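Long-range contacts in muramidase (Sodiomyces alcalophilus, PDB 6ZM8), which probably cleaves the glycan chains of bacterial peptidoglycan, as a fungal lysozyme (muramidase) of glycoside hydrolase family 25: residues A[33-38]-A[70-75]; A[62-67]-A[111-116]; A[66-71]-A[117-122]; A[102-107]-A[142-147]. All coordinates share one frame; numbering follows the deposited sequence. Where two conformers were deposited one is given.

Interaction 1. Residues A[33-38]-A[70-75]; sequences EGTTFK and AAQARY
Y75 reaches from helix 69-78 into the turn made by G34, T35 and T36, and supplies most of the helix's share of the contact. The ring meets mainly backbone oxygens. T35 O lies over one face, offset toward the rim, 3.3 Å from Y75 CE1. F37 O comes at the edge, in the ring plane, 3.4 Å from Y75 CE2. G34 O approaches obliquely, 3.3 Å from Y75 CD2; the contact buries this oxygen, and it has no hydrogen-bond partner in the model. With Y75 CG opposite the backbone N (chi1 -175°), the ring extends off the helix against the turn. Among polar contacts, K38 NZ donates to Y75 OH over 2.7 Å, in the ring plane, the lysine chain folding back through a bend at chi4. K38 has two conformers, so this bond is doubtful as a permanent link. The apolar part is smaller: T35 CG2 sits 3.8 Å from Q72 CG, while Q72 CG also lies 3.4 Å from G34 O. The Q72 amide points past the turn to H60, S67 and Q63. With an alanine at position Y75 the space beside T35 O would probably be left unfilled, and K38 NZ would probably lose this acceptor. E33 and F37 exchange two backbone hydrogen bonds, which makes this a tight beta-hairpin turn after strand 26-33, packed on a neighbouring outer helix of the TIM-type barrel.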
# COMPACT_ATOMS: atom_id res chain seq x y z
N GLU A 33 3.55 11.03 -3.14
CA GLU A 33 2.34 11.22 -3.92
C GLU A 33 2.74 11.94 -5.21
O GLU A 33 3.54 12.89 -5.18
CB GLU A 33 1.30 12.03 -3.13
CG GLU A 33 0.07 12.40 -3.95
CD GLU A 33 -1.05 12.99 -3.12
OE1 GLU A 33 -1.05 12.83 -1.85
OE2 GLU A 33 -1.93 13.61 -3.78
N GLY A 34 2.21 11.47 -6.34
CA GLY A 34 2.61 12.09 -7.58
C GLY A 34 4.11 12.00 -7.80
O GLY A 34 4.73 11.01 -7.51
N THR A 35 4.68 13.10 -8.36
CA THR A 35 6.14 13.18 -8.54
C THR A 35 6.73 14.33 -7.72
O THR A 35 7.92 14.62 -7.92
CB THR A 35 6.57 13.31 -9.98
OG1 THR A 35 5.94 14.48 -10.52
CG2 THR A 35 6.20 12.10 -10.80
N THR A 36 5.96 14.95 -6.85
CA THR A 36 6.37 16.26 -6.18
C THR A 36 6.22 16.15 -4.66
O THR A 36 6.76 17.04 -3.98
CB THR A 36 5.61 17.50 -6.75
OG1 THR A 36 4.21 17.13 -6.50
CG2 THR A 36 5.67 17.69 -8.28
N PHE A 37 5.51 15.18 -4.11
CA PHE A 37 5.19 15.17 -2.68
C PHE A 37 5.95 14.04 -2.00
O PHE A 37 5.75 12.86 -2.36
CB PHE A 37 3.69 14.99 -2.49
CG PHE A 37 3.26 14.98 -1.05
CD1 PHE A 37 3.34 13.85 -0.26
CD2 PHE A 37 2.77 16.14 -0.49
CE1 PHE A 37 2.94 13.90 1.04
CE2 PHE A 37 2.32 16.17 0.81
CZ PHE A 37 2.43 15.08 1.61
N LYS A 38 6.73 14.39 -0.99
CA LYS A 38 7.38 13.43 -0.10
C LYS A 38 6.90 13.76 1.30
O LYS A 38 7.11 14.91 1.77
CB LYS A 38 8.91 13.54 -0.18
CG LYS A 38 9.49 13.37 -1.57
CD LYS A 38 10.93 13.88 -1.73
CE LYS A 38 11.39 14.14 -3.16
NZ LYS A 38 10.83 15.39 -3.77
N ALA A 70 5.40 4.94 -14.72
CA ALA A 70 6.85 4.71 -14.56
C ALA A 70 7.48 5.85 -13.78
O ALA A 70 8.32 5.62 -12.91
CB ALA A 70 7.52 4.56 -15.92
N ALA A 71 7.11 7.11 -14.10
CA ALA A 71 7.72 8.24 -13.40
C ALA A 71 7.39 8.18 -11.92
O ALA A 71 8.23 8.49 -11.06
CB ALA A 71 7.25 9.56 -14.00
N GLN A 72 6.15 7.80 -11.60
CA GLN A 72 5.76 7.74 -10.18
C GLN A 72 6.42 6.54 -9.48
O GLN A 72 6.77 6.67 -8.30
CB GLN A 72 4.24 7.74 -10.06
CG GLN A 72 3.75 9.18 -10.26
CD GLN A 72 2.26 9.39 -10.18
OE1 GLN A 72 1.59 8.89 -9.25
NE2 GLN A 72 1.75 10.17 -11.10
N ALA A 73 6.59 5.41 -10.18
CA ALA A 73 7.31 4.30 -9.56
C ALA A 73 8.76 4.68 -9.26
O ALA A 73 9.28 4.32 -8.20
CB ALA A 73 7.26 3.08 -10.47
N ARG A 74 9.41 5.39 -10.18
CA ARG A 74 10.79 5.83 -9.93
C ARG A 74 10.83 6.78 -8.75
O ARG A 74 11.74 6.70 -7.90
CB ARG A 74 11.38 6.54 -11.17
CG ARG A 74 11.77 5.63 -12.29
CD ARG A 74 12.49 6.35 -13.44
NE ARG A 74 11.57 7.09 -14.30
CZ ARG A 74 10.89 6.59 -15.39
NH1 ARG A 74 11.03 5.29 -15.63
NH2 ARG A 74 10.06 7.33 -16.07
N TYR A 75 9.92 7.74 -8.69
CA TYR A 75 9.91 8.72 -7.59
C TYR A 75 9.69 8.01 -6.25
O TYR A 75 10.38 8.27 -5.27
CB TYR A 75 8.82 9.75 -7.86
CG TYR A 75 8.79 10.87 -6.86
CD1 TYR A 75 9.80 11.79 -6.79
CD2 TYR A 75 7.72 11.05 -6.00
CE1 TYR A 75 9.77 12.87 -5.90
CE2 TYR A 75 7.66 12.10 -5.10
CZ TYR A 75 8.67 13.03 -5.07
OH TYR A 75 8.56 14.09 -4.22

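Interaction 2. Residues A[62-67]-A[111-116]; sequences AQPAAS and SAMVNW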
# COMPACT_ATOMS: atom_id res chain seq x y z
N ALA A 62 -1.17 7.35 -5.83
CA ALA A 62 -1.16 7.51 -7.27
C ALA A 62 -1.90 8.78 -7.71
O ALA A 62 -2.98 9.08 -7.22
CB ALA A 62 -1.85 6.33 -7.92
N GLN A 63 -1.31 9.42 -8.73
CA GLN A 63 -1.95 10.56 -9.41
C GLN A 63 -1.92 10.27 -10.91
O GLN A 63 -1.02 10.74 -11.62
CB GLN A 63 -1.25 11.87 -9.05
CG GLN A 63 -1.58 12.32 -7.63
CD GLN A 63 -2.99 12.87 -7.46
OE1 GLN A 63 -3.75 12.96 -8.43
NE2 GLN A 63 -3.33 13.23 -6.23
N PRO A 64 -2.83 9.45 -11.42
CA PRO A 64 -2.66 8.91 -12.78
C PRO A 64 -2.75 9.92 -13.91
O PRO A 64 -2.30 9.59 -15.02
CB PRO A 64 -3.74 7.84 -12.92
CG PRO A 64 -3.91 7.37 -11.47
CD PRO A 64 -3.85 8.66 -10.68
N ALA A 65 -3.34 11.10 -13.68
CA ALA A 65 -3.40 12.11 -14.72
C ALA A 65 -2.16 13.01 -14.73
O ALA A 65 -2.00 13.75 -15.70
CB ALA A 65 -4.67 12.94 -14.62
N ALA A 66 -1.34 12.96 -13.70
CA ALA A 66 -0.26 13.95 -13.53
C ALA A 66 1.01 13.58 -14.25
O ALA A 66 1.79 14.46 -14.65
CB ALA A 66 0.05 14.11 -12.06
N SER A 67 1.27 12.30 -14.43
CA SER A 67 2.54 11.82 -15.00
C SER A 67 2.38 10.33 -15.19
O SER A 67 1.38 9.77 -14.71
CB SER A 67 3.72 12.17 -14.08
OG SER A 67 3.43 11.83 -12.72
N SER A 111 -9.17 1.26 -19.80
CA SER A 111 -7.99 0.63 -20.36
C SER A 111 -6.75 1.50 -20.17
O SER A 111 -5.66 0.98 -19.91
CB SER A 111 -8.25 0.30 -21.83
OG SER A 111 -8.53 1.48 -22.59
N ALA A 112 -6.88 2.83 -20.27
CA ALA A 112 -5.75 3.70 -20.01
C ALA A 112 -5.31 3.56 -18.54
O ALA A 112 -4.11 3.63 -18.23
CB ALA A 112 -6.02 5.14 -20.34
N MET A 113 -6.27 3.43 -17.64
CA MET A 113 -5.93 3.28 -16.22
C MET A 113 -5.19 1.96 -15.98
O MET A 113 -4.20 1.91 -15.25
CB MET A 113 -7.21 3.35 -15.38
CG MET A 113 -6.93 3.30 -13.88
SD MET A 113 -6.01 4.68 -13.22
CE MET A 113 -7.30 5.92 -13.21
N VAL A 114 -5.67 0.87 -16.61
CA VAL A 114 -4.95 -0.40 -16.51
C VAL A 114 -3.53 -0.24 -17.03
O VAL A 114 -2.58 -0.72 -16.41
CB VAL A 114 -5.72 -1.50 -17.26
CG1 VAL A 114 -4.88 -2.77 -17.43
CG2 VAL A 114 -7.02 -1.83 -16.55
N ASN A 115 -3.35 0.44 -18.17
CA ASN A 115 -2.00 0.63 -18.68
C ASN A 115 -1.13 1.45 -17.71
O ASN A 115 0.07 1.16 -17.59
CB ASN A 115 -2.03 1.35 -20.05
CG ASN A 115 -2.63 0.53 -21.16
OD1 ASN A 115 -2.86 -0.67 -21.02
ND2 ASN A 115 -2.87 1.20 -22.27
N TRP A 116 -1.70 2.45 -17.08
CA TRP A 116 -0.95 3.27 -16.14
C TRP A 116 -0.46 2.42 -14.97
O TRP A 116 0.70 2.48 -14.56
CB TRP A 116 -1.85 4.44 -15.66
CG TRP A 116 -1.13 5.46 -14.86
CD1 TRP A 116 -0.65 6.64 -15.34
CD2 TRP A 116 -0.76 5.39 -13.47
NE1 TRP A 116 0.01 7.32 -14.33
CE2 TRP A 116 -0.04 6.58 -13.19
CE3 TRP A 116 -0.96 4.48 -12.43
CZ2 TRP A 116 0.49 6.85 -11.93
CZ3 TRP A 116 -0.43 4.74 -11.17
CH2 TRP A 116 0.30 5.92 -10.95
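W116 lies against the bend that runs from A62 to S67, its indole bordered by backbone and side chains of the loop. The main bump is P64, which presses onto one face of the indole: P64 CA stands 3.7 Å from the centroid of the five-membered ring, 23° off its normal, a CH-pi contact. P64 CB continues this cover, 3.9 Å from W116 CD2. Farther along the pyrrolidine, P64 CG meets M113 SD at 3.8 Å, so the proline fits into the hollow between the indole and the thioether. M113 forms its side of that hollow because its chain bends at both chi2 (64°) and chi3, carrying sulfur and methyl round toward the loop. Beyond the proline, A62 CB fits at the far corner of the six-membered ring, 3.7 Å from W116 CH2. The pyrrole edge is fixed by polarity: W116 NE1 donates to S67 O over 2.8 Å, nearly straight at 174°, in the planes of both the ring and the carbonyl. One strong bond at the edge and a proline over a face together set the rotation of the indole. Y106 and W140 pack beside M113, and Q72 touches W116. The arrangement is a beta-alpha loop of a TIM-type barrel: the segment leaves the C-terminal end of strand 55-61, next to strand 93-95, and is seated on outer helix 110-128.

Interaction 3. Residues A[66-71]-A[117-122]; sequences ASSGAA and IEDFVT
G69 and F120 bring the two backbones to within 4.1 Å between their CA atoms, where the first turn of helix 69-78 abuts the middle of helix 110-128. At such a separation a side-chain carbon on G69 would collide with F120 N. Instead G69 O rests against the other helix, 3.5 Å from F120 CA in a CA-H...O contact and 3.4 Å from F120 CD2. The ring of F120 runs on past this oxygen to pack on A73, F76 and H60. D119 serves the helix start: its CG, opposite the backbone N (chi1 -165°), turns the carboxylate toward the N-H groups of the first turn. D119 OD2 takes a weak, bent hydrogen bond from A70 N, 3.0 Å long at 147°. The same OD2 accepts from water 1 at 2.8 Å, and that water in turn accepts from G69 N at 2.9 Å. A leucine in place of D119 carries no charge and would probably leave A70 N and the water without their acceptor. S68, at the N-cap position, caps the helix from its own chain, its OG accepting from A71 N over 2.9 Å. The carboxylate at a helix N terminus should be favoured by the helix dipole. Glycine-mediated close helix packing, joined with N-terminal capping, here ties two neighbouring outer helices of the barrel.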
# COMPACT_ATOMS: atom_id res chain seq x y z
N ALA A 66 -1.34 12.96 -13.70
CA ALA A 66 -0.26 13.95 -13.53
C ALA A 66 1.01 13.58 -14.25
O ALA A 66 1.79 14.46 -14.65
CB ALA A 66 0.05 14.11 -12.06
N SER A 67 1.27 12.30 -14.43
CA SER A 67 2.54 11.82 -15.00
C SER A 67 2.38 10.33 -15.19
O SER A 67 1.38 9.77 -14.71
CB SER A 67 3.72 12.17 -14.08
OG SER A 67 3.43 11.83 -12.72
N SER A 68 3.35 9.72 -15.86
CA SER A 68 3.28 8.30 -16.14
C SER A 68 3.39 7.46 -14.86
O SER A 68 3.95 7.88 -13.84
CB SER A 68 4.37 7.90 -17.11
OG SER A 68 5.63 7.95 -16.48
N GLY A 69 2.93 6.21 -15.01
CA GLY A 69 3.12 5.26 -13.92
C GLY A 69 4.61 5.01 -13.66
O GLY A 69 5.02 4.85 -12.51
N ALA A 70 5.40 4.94 -14.72
CA ALA A 70 6.85 4.71 -14.56
C ALA A 70 7.48 5.85 -13.78
O ALA A 70 8.32 5.62 -12.91
CB ALA A 70 7.52 4.56 -15.92
N ALA A 71 7.11 7.11 -14.10
CA ALA A 71 7.72 8.24 -13.40
C ALA A 71 7.39 8.18 -11.92
O ALA A 71 8.23 8.49 -11.06
CB ALA A 71 7.25 9.56 -14.00
N ILE A 117 -1.39 1.64 -14.41
CA ILE A 117 -1.04 0.75 -13.28
C ILE A 117 0.03 -0.25 -13.73
O ILE A 117 0.98 -0.50 -13.00
CB ILE A 117 -2.30 0.07 -12.74
CG1 ILE A 117 -3.28 1.12 -12.18
CG2 ILE A 117 -1.93 -0.96 -11.67
CD1 ILE A 117 -4.69 0.58 -11.97
N GLU A 118 -0.13 -0.84 -14.93
CA GLU A 118 0.88 -1.76 -15.45
C GLU A 118 2.24 -1.09 -15.51
O GLU A 118 3.27 -1.69 -15.17
CB GLU A 118 0.43 -2.27 -16.82
CG GLU A 118 1.42 -3.27 -17.44
CD GLU A 118 1.51 -4.56 -16.66
OE1 GLU A 118 0.50 -5.27 -16.55
OE2 GLU A 118 2.56 -4.81 -16.06
N ASP A 119 2.28 0.16 -15.99
CA ASP A 119 3.55 0.87 -16.09
C ASP A 119 4.16 1.06 -14.69
O ASP A 119 5.37 0.87 -14.49
CB ASP A 119 3.32 2.20 -16.81
CG ASP A 119 4.57 2.87 -17.31
OD1 ASP A 119 5.56 2.21 -17.57
OD2 ASP A 119 4.48 4.13 -17.49
N PHE A 120 3.34 1.44 -13.72
CA PHE A 120 3.85 1.58 -12.35
C PHE A 120 4.40 0.24 -11.83
O PHE A 120 5.51 0.18 -11.29
CB PHE A 120 2.74 2.11 -11.43
CG PHE A 120 3.24 2.38 -10.03
CD1 PHE A 120 3.41 1.35 -9.10
CD2 PHE A 120 3.56 3.68 -9.64
CE1 PHE A 120 3.92 1.61 -7.83
CE2 PHE A 120 4.04 3.94 -8.35
CZ PHE A 120 4.23 2.91 -7.46
N VAL A 121 3.60 -0.82 -11.93
CA VAL A 121 4.04 -2.05 -11.24
C VAL A 121 5.22 -2.70 -11.98
O VAL A 121 6.06 -3.31 -11.34
CB VAL A 121 2.88 -3.04 -11.00
CG1 VAL A 121 1.70 -2.36 -10.30
CG2 VAL A 121 2.40 -3.70 -12.26
N THR A 122 5.25 -2.66 -13.32
CA THR A 122 6.40 -3.19 -14.04
C THR A 122 7.65 -2.39 -13.71
O THR A 122 8.73 -2.96 -13.51
CB THR A 122 6.10 -3.20 -15.55
OG1 THR A 122 5.08 -4.15 -15.81
CG2 THR A 122 7.31 -3.55 -16.38
O HOH W 1 1.96 5.27 -17.52

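Interaction 4. Residues A[102-107]-A[142-147]; sequences GATCYG and TQCTGN
Q143 and T104 meet first, their side chains crossing at about a right angle near the solvent side of the contact. Q143 OE1 comes within 4.2 Å of T104 CG2, and water 2 stands between their polar ends. T104 OG1 lies 2.8 Å from this water, whereas the water's bond to Q143 OE1 is weak at 3.4 Å. Because Q143 has two conformers, the bridge is doubtful. The main chain of Q143 is placed more firmly: Q143 O, 3.8 Å from C105 SG, accepts from Q110 NE2.

C144 follows and carries the contact. Its SG is joined to C105 SG by a disulfide of 2.0 Å, with a chi3 of -82°, a left-handed twist close to the perpendicular preferred by S-S bonds. Both sulfurs lie opposite their own carbonyl carbons, chi1 being -61° at C144 and -56° at C105; both CB atoms already face the other segment, and these torsions carry the sulfurs on to meet. The CB atoms of C105 and C144 are 3.8 Å apart. T104 O passes 4.0 Å from C144 SG and is itself taken by W140 NE1.

T145, next along, packs on M113, V114 and I117 of helix 110-128.

Chemically, a covalent link near its relaxed torsion fixes the type I turn from A103 to Y106 to the end of helix 138-145. An intact disulfide here is consistent with a secreted enzyme that works in oxidising surroundings.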
# COMPACT_ATOMS: atom_id res chain seq x y z
N GLY A 102 -11.06 15.81 -7.71
CA GLY A 102 -11.86 15.83 -8.91
C GLY A 102 -12.49 14.50 -9.19
O GLY A 102 -12.66 13.67 -8.31
N ALA A 103 -12.81 14.29 -10.44
CA ALA A 103 -13.55 13.08 -10.87
C ALA A 103 -12.76 11.81 -10.53
O ALA A 103 -11.58 11.72 -10.78
CB ALA A 103 -13.81 13.06 -12.26
N THR A 104 -13.51 10.84 -10.03
CA THR A 104 -12.94 9.69 -9.35
C THR A 104 -11.89 8.91 -10.17
O THR A 104 -10.93 8.47 -9.58
CB THR A 104 -14.05 8.80 -8.80
OG1 THR A 104 -13.44 7.77 -8.00
CG2 THR A 104 -14.93 8.19 -9.81
N CYS A 105 -12.11 8.76 -11.47
CA CYS A 105 -11.19 7.99 -12.34
C CYS A 105 -10.14 8.87 -13.03
O CYS A 105 -9.44 8.38 -13.92
CB CYS A 105 -11.93 7.15 -13.35
SG CYS A 105 -13.14 5.97 -12.64
N TYR A 106 -10.02 10.13 -12.59
CA TYR A 106 -8.92 11.02 -13.00
C TYR A 106 -9.00 11.41 -14.49
O TYR A 106 -8.02 11.92 -15.03
CB TYR A 106 -7.52 10.45 -12.69
CG TYR A 106 -7.28 10.16 -11.23
CD1 TYR A 106 -7.65 8.93 -10.67
CD2 TYR A 106 -6.64 11.07 -10.40
CE1 TYR A 106 -7.39 8.62 -9.34
CE2 TYR A 106 -6.37 10.78 -9.08
CZ TYR A 106 -6.75 9.56 -8.53
OH TYR A 106 -6.47 9.33 -7.22
N GLY A 107 -10.13 11.16 -15.14
CA GLY A 107 -10.26 11.44 -16.57
C GLY A 107 -9.69 10.36 -17.47
O GLY A 107 -9.74 10.54 -18.70
N THR A 142 -13.67 -1.36 -9.81
CA THR A 142 -14.68 -1.71 -10.82
C THR A 142 -14.92 -0.53 -11.77
O THR A 142 -14.88 -0.69 -12.99
CB THR A 142 -15.97 -2.17 -10.12
OG1 THR A 142 -15.69 -3.35 -9.36
CG2 THR A 142 -17.07 -2.46 -11.09
N GLN A 143 -15.17 0.64 -11.22
CA GLN A 143 -15.50 1.76 -12.10
C GLN A 143 -14.32 2.21 -12.94
O GLN A 143 -14.49 2.67 -14.08
CB GLN A 143 -15.92 2.92 -11.22
CG GLN A 143 -17.20 2.63 -10.53
CD GLN A 143 -17.69 3.78 -9.71
OE1 GLN A 143 -17.53 4.94 -10.00
NE2 GLN A 143 -18.62 3.55 -8.77
N CYS A 144 -13.13 2.21 -12.35
CA CYS A 144 -12.01 2.90 -12.99
C CYS A 144 -11.07 1.97 -13.77
O CYS A 144 -10.32 2.48 -14.61
CB CYS A 144 -11.19 3.70 -11.99
SG CYS A 144 -12.15 5.02 -11.16
N THR A 145 -11.14 0.65 -13.55
CA THR A 145 -10.33 -0.29 -14.33
C THR A 145 -11.20 -1.26 -15.12
O THR A 145 -10.65 -2.11 -15.81
CB THR A 145 -9.32 -1.11 -13.49
OG1 THR A 145 -9.99 -2.17 -12.79
CG2 THR A 145 -8.50 -0.26 -12.55
N GLY A 146 -12.53 -1.16 -15.00
CA GLY A 146 -13.38 -2.20 -15.57
C GLY A 146 -13.28 -3.50 -14.81
O GLY A 146 -13.54 -4.58 -15.36
N ASN A 147 -12.90 -3.42 -13.53
CA ASN A 147 -12.71 -4.61 -12.69
C ASN A 147 -11.67 -5.54 -13.31
O ASN A 147 -11.93 -6.74 -13.54
CB ASN A 147 -14.02 -5.31 -12.35
CG ASN A 147 -13.96 -6.03 -11.00
OD1 ASN A 147 -12.95 -5.97 -10.30
ND2 ASN A 147 -15.03 -6.70 -10.67
O HOH W 2 -14.43 5.19 -8.66

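Overall arrangement
Following the chain from the N terminus, interaction 1 closes the first loop, bringing the hairpin turn after strand 26-33 onto helix 69-78. Interaction 2 starts within that loop and ends on helix 110-128, so the two cross. Interaction 3 starts from the same stretch as interaction 2 and reaches the next six residues of helix 110-128; it shares A70 and A71 with interaction 1. Interaction 4 opens after interaction 1 has closed and crosses interactions 2 and 3, tying the loop after strand 93-95 to helix 138-145. M113 packs against both C105 and C144, linking interactions 2 and 4. Together they join helices 69-78, 110-128 and 138-145, the hairpin turn, and the loops after strands 55-61 and 93-95.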